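Local coordinates for protein amine Dehydrogenase (Pseudomonas putida, PDB 1JMX) that probably serves as the beta-propeller subunit of a quinohemoprotein amine dehydrogenase, an enzyme thought to oxidise primary amines in the periplasm, at residues E255-G260 with R276-D281. Sequence-based numbering, arbitrary orientation.
Sequences ELYFTG and RLAKYD
R276 meets E255 side-on, with NE and NH2 both turned to the carboxylate in a salt bridge. NH2 reaches E255 OE1 at 2.9 Å from above the carboxylate plane, whereas NE takes E255 OE2 at 3.2 Å on its syn side, tilted out of that plane; the carboxylate and guanidinium planes are 57° apart, so the paired grip is not coplanar. A bend at chi3 (-46°) brings the NE/NH2 edge of the guanidinium round to the carboxylate. One water also joins the backbone N of R276 to E255 OE2 and L256 O. Two residues on, A278 CB lies 3.2 Å from Y257 OH and also packs against that ring's CZ. Y280 then comes from the opposite direction to Y257, and the hydroxyls meet at 2.6 Å, each near the plane of the other's ring, while the rings lie obliquely at 72°. Y257 OH in turn donates to E255 OE1 (2.7 Å), on the face opposite R276 NH2, so this one oxygen is gripped from both sides. An alanine at E255 would probably leave the R276 guanidinium without its countercharge and the Y257 hydroxyl without its acceptor. Strand 276-281 runs between 269-274 and 286-292 in a four-stranded antiparallel blade of the propeller. Strand 269-274 separates it from 257-262, and E255 sits in the loop leading to that strand; L287 of strand 286-292 touches A278 and Y280, and F250 meets Y280 edge-to-face.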
ATOM      1  N   GLU B 255      -5.295 -19.863 -10.669  1.00 21.03           N
ATOM      2  CA  GLU B 255      -5.488 -19.244  -9.356  1.00 18.63           C
ATOM      3  C   GLU B 255      -4.211 -19.453  -8.536  1.00 19.16           C
ATOM      4  O   GLU B 255      -3.354 -20.269  -8.895  1.00 19.57           O
ATOM      5  CB  GLU B 255      -6.676 -19.873  -8.622  1.00 16.91           C
ATOM      6  CG  GLU B 255      -6.545 -21.374  -8.374  1.00 18.39           C
ATOM      7  CD  GLU B 255      -7.695 -21.962  -7.562  1.00 18.50           C
ATOM      8  OE1 GLU B 255      -7.858 -23.199  -7.578  1.00 19.96           O
ATOM      9  OE2 GLU B 255      -8.425 -21.206  -6.888  1.00 21.14           O
ATOM     10  N   LEU B 256      -4.093 -18.730  -7.428  1.00 18.51           N
ATOM     11  CA  LEU B 256      -2.921 -18.841  -6.575  1.00 16.54           C
ATOM     12  C   LEU B 256      -3.130 -19.771  -5.388  1.00 15.67           C
ATOM     13  O   LEU B 256      -4.250 -19.921  -4.895  1.00 14.63           O
ATOM     14  CB  LEU B 256      -2.503 -17.464  -6.059  1.00 16.42           C
ATOM     15  CG  LEU B 256      -2.131 -16.371  -7.063  1.00 16.84           C
ATOM     16  CD1 LEU B 256      -1.778 -15.104  -6.287  1.00 18.52           C
ATOM     17  CD2 LEU B 256      -0.965 -16.808  -7.948  1.00 16.18           C
ATOM     18  N   TYR B 257      -2.029 -20.398  -4.959  1.00 16.29           N
ATOM     19  CA  TYR B 257      -1.983 -21.304  -3.805  1.00 15.01           C
ATOM     20  C   TYR B 257      -0.774 -20.857  -2.975  1.00 14.83           C
ATOM     21  O   TYR B 257       0.264 -20.502  -3.534  1.00 14.08           O
ATOM     22  CB  TYR B 257      -1.764 -22.764  -4.235  1.00 15.12           C
ATOM     23  CG  TYR B 257      -2.779 -23.301  -5.218  1.00 17.02           C
ATOM     24  CD1 TYR B 257      -2.380 -23.762  -6.467  1.00 17.21           C
ATOM     25  CD2 TYR B 257      -4.143 -23.294  -4.919  1.00 17.80           C
ATOM     26  CE1 TYR B 257      -3.305 -24.192  -7.404  1.00 18.21           C
ATOM     27  CE2 TYR B 257      -5.082 -23.726  -5.845  1.00 20.46           C
ATOM     28  CZ  TYR B 257      -4.652 -24.172  -7.092  1.00 19.66           C
ATOM     29  OH  TYR B 257      -5.570 -24.587  -8.027  1.00 21.65           O
ATOM     30  N   PHE B 258      -0.922 -20.821  -1.655  1.00 13.18           N
ATOM     31  CA  PHE B 258       0.182 -20.432  -0.778  1.00 13.89           C
ATOM     32  C   PHE B 258       1.020 -21.649  -0.381  1.00 12.92           C
ATOM     33  O   PHE B 258       2.250 -21.600  -0.384  1.00 13.49           O
ATOM     34  CB  PHE B 258      -0.339 -19.703   0.458  1.00 13.06           C
ATOM     35  CG  PHE B 258      -0.386 -18.210   0.303  1.00 13.89           C
ATOM     36  CD1 PHE B 258      -0.141 -17.610  -0.933  1.00 14.29           C
ATOM     37  CD2 PHE B 258      -0.667 -17.398   1.398  1.00 14.14           C
ATOM     38  CE1 PHE B 258      -0.175 -16.220  -1.076  1.00 15.44           C
ATOM     39  CE2 PHE B 258      -0.703 -16.003   1.271  1.00 15.52           C
ATOM     40  CZ  PHE B 258      -0.456 -15.415   0.032  1.00 14.40           C
ATOM     41  N   THR B 259       0.337 -22.734  -0.026  1.00 12.98           N
ATOM     42  CA  THR B 259       0.995 -23.976   0.349  1.00 12.38           C
ATOM     43  C   THR B 259       0.396 -25.140  -0.434  1.00 14.06           C
ATOM     44  O   THR B 259      -0.738 -25.069  -0.927  1.00 12.11           O
ATOM     45  CB  THR B 259       0.864 -24.294   1.845  1.00 11.40           C
ATOM     46  OG1 THR B 259      -0.513 -24.485   2.171  1.00 11.60           O
ATOM     47  CG2 THR B 259       1.437 -23.185   2.693  1.00  8.81           C
ATOM     48  N   GLY B 260       1.181 -26.207  -0.544  1.00 13.67           N
ATOM     49  CA  GLY B 260       0.744 -27.389  -1.248  1.00 13.38           C
ATOM     50  C   GLY B 260       1.510 -28.585  -0.746  1.00 13.14           C
ATOM     51  O   GLY B 260       2.704 -28.489  -0.501  1.00 14.44           O
ATOM     52  N   ARG B 276      -9.327 -21.354  -2.645  1.00 15.87           N
ATOM     53  CA  ARG B 276      -9.969 -22.629  -2.951  1.00 15.95           C
ATOM     54  C   ARG B 276      -8.970 -23.718  -2.580  1.00 15.60           C
ATOM     55  O   ARG B 276      -7.767 -23.469  -2.518  1.00 16.50           O
ATOM     56  CB  ARG B 276     -10.282 -22.771  -4.446  1.00 16.40           C
ATOM     57  CG  ARG B 276     -11.516 -22.039  -4.932  1.00 17.33           C
ATOM     58  CD  ARG B 276     -12.076 -22.702  -6.187  1.00 17.42           C
ATOM     59  NE  ARG B 276     -11.027 -23.000  -7.161  1.00 19.06           N
ATOM     60  CZ  ARG B 276     -11.225 -23.642  -8.310  1.00 20.04           C
ATOM     61  NH1 ARG B 276     -12.439 -24.057  -8.645  1.00 19.90           N
ATOM     62  NH2 ARG B 276     -10.201 -23.906  -9.109  1.00 20.31           N
ATOM     63  N   LEU B 277      -9.470 -24.915  -2.308  1.00 15.71           N
ATOM     64  CA  LEU B 277      -8.606 -26.044  -2.000  1.00 15.74           C
ATOM     65  C   LEU B 277      -8.641 -26.859  -3.291  1.00 15.89           C
ATOM     66  O   LEU B 277      -9.700 -27.330  -3.688  1.00 17.79           O
ATOM     67  CB  LEU B 277      -9.190 -26.867  -0.846  1.00 16.32           C
ATOM     68  CG  LEU B 277      -8.286 -27.721   0.064  1.00 18.00           C
ATOM     69  CD1 LEU B 277      -9.149 -28.747   0.788  1.00 17.28           C
ATOM     70  CD2 LEU B 277      -7.197 -28.435  -0.708  1.00 17.42           C
ATOM     71  N   ALA B 278      -7.512 -26.987  -3.975  1.00 15.33           N
ATOM     72  CA  ALA B 278      -7.483 -27.741  -5.222  1.00 15.51           C
ATOM     73  C   ALA B 278      -6.736 -29.062  -5.097  1.00 17.32           C
ATOM     74  O   ALA B 278      -5.735 -29.163  -4.393  1.00 17.55           O
ATOM     75  CB  ALA B 278      -6.903 -26.906  -6.339  1.00 15.43           C
ATOM     76  N   LYS B 279      -7.219 -30.055  -5.834  1.00 17.09           N
ATOM     77  CA  LYS B 279      -6.670 -31.403  -5.844  1.00 17.29           C
ATOM     78  C   LYS B 279      -6.168 -31.657  -7.258  1.00 17.47           C
ATOM     79  O   LYS B 279      -6.946 -31.595  -8.202  1.00 18.05           O
ATOM     80  CB  LYS B 279      -7.791 -32.386  -5.490  1.00 18.26           C
ATOM     81  CG  LYS B 279      -7.373 -33.811  -5.291  1.00 18.71           C
ATOM     82  CD  LYS B 279      -8.538 -34.597  -4.713  1.00 20.61           C
ATOM     83  CE  LYS B 279      -8.200 -36.078  -4.619  1.00 21.85           C
ATOM     84  NZ  LYS B 279      -9.268 -36.862  -3.940  1.00 23.86           N
ATOM     85  N   TYR B 280      -4.867 -31.889  -7.408  1.00 17.28           N
ATOM     86  CA  TYR B 280      -4.288 -32.122  -8.724  1.00 18.64           C
ATOM     87  C   TYR B 280      -3.681 -33.492  -8.931  1.00 20.79           C
ATOM     88  O   TYR B 280      -3.183 -34.120  -7.995  1.00 21.87           O
ATOM     89  CB  TYR B 280      -3.202 -31.093  -9.029  1.00 16.82           C
ATOM     90  CG  TYR B 280      -3.736 -29.734  -9.332  1.00 15.94           C
ATOM     91  CD1 TYR B 280      -4.069 -28.854  -8.307  1.00 14.97           C
ATOM     92  CD2 TYR B 280      -3.940 -29.330 -10.642  1.00 14.56           C
ATOM     93  CE1 TYR B 280      -4.598 -27.604  -8.581  1.00 15.50           C
ATOM     94  CE2 TYR B 280      -4.469 -28.083 -10.929  1.00 16.10           C
ATOM     95  CZ  TYR B 280      -4.798 -27.224  -9.893  1.00 16.25           C
ATOM     96  OH  TYR B 280      -5.349 -26.004 -10.173  1.00 16.00           O
ATOM     97  N   ASP B 281      -3.655 -33.903 -10.194  1.00 21.62           N
ATOM     98  CA  ASP B 281      -3.069 -35.165 -10.599  1.00 22.30           C
ATOM     99  C   ASP B 281      -1.707 -34.750 -11.146  1.00 22.33           C
ATOM    100  O   ASP B 281      -1.640 -34.063 -12.159  1.00 21.39           O
ATOM    101  CB  ASP B 281      -3.914 -35.785 -11.712  1.00 23.97           C
ATOM    102  CG  ASP B 281      -3.495 -37.193 -12.047  1.00 24.22           C
ATOM    103  OD1 ASP B 281      -2.308 -37.410 -12.374  1.00 22.76           O
ATOM    104  OD2 ASP B 281      -4.364 -38.085 -11.983  1.00 25.98           O
TER
HETATM  105  O   HOH W   1      -6.856 -20.157  -4.282  1.00 23.44           O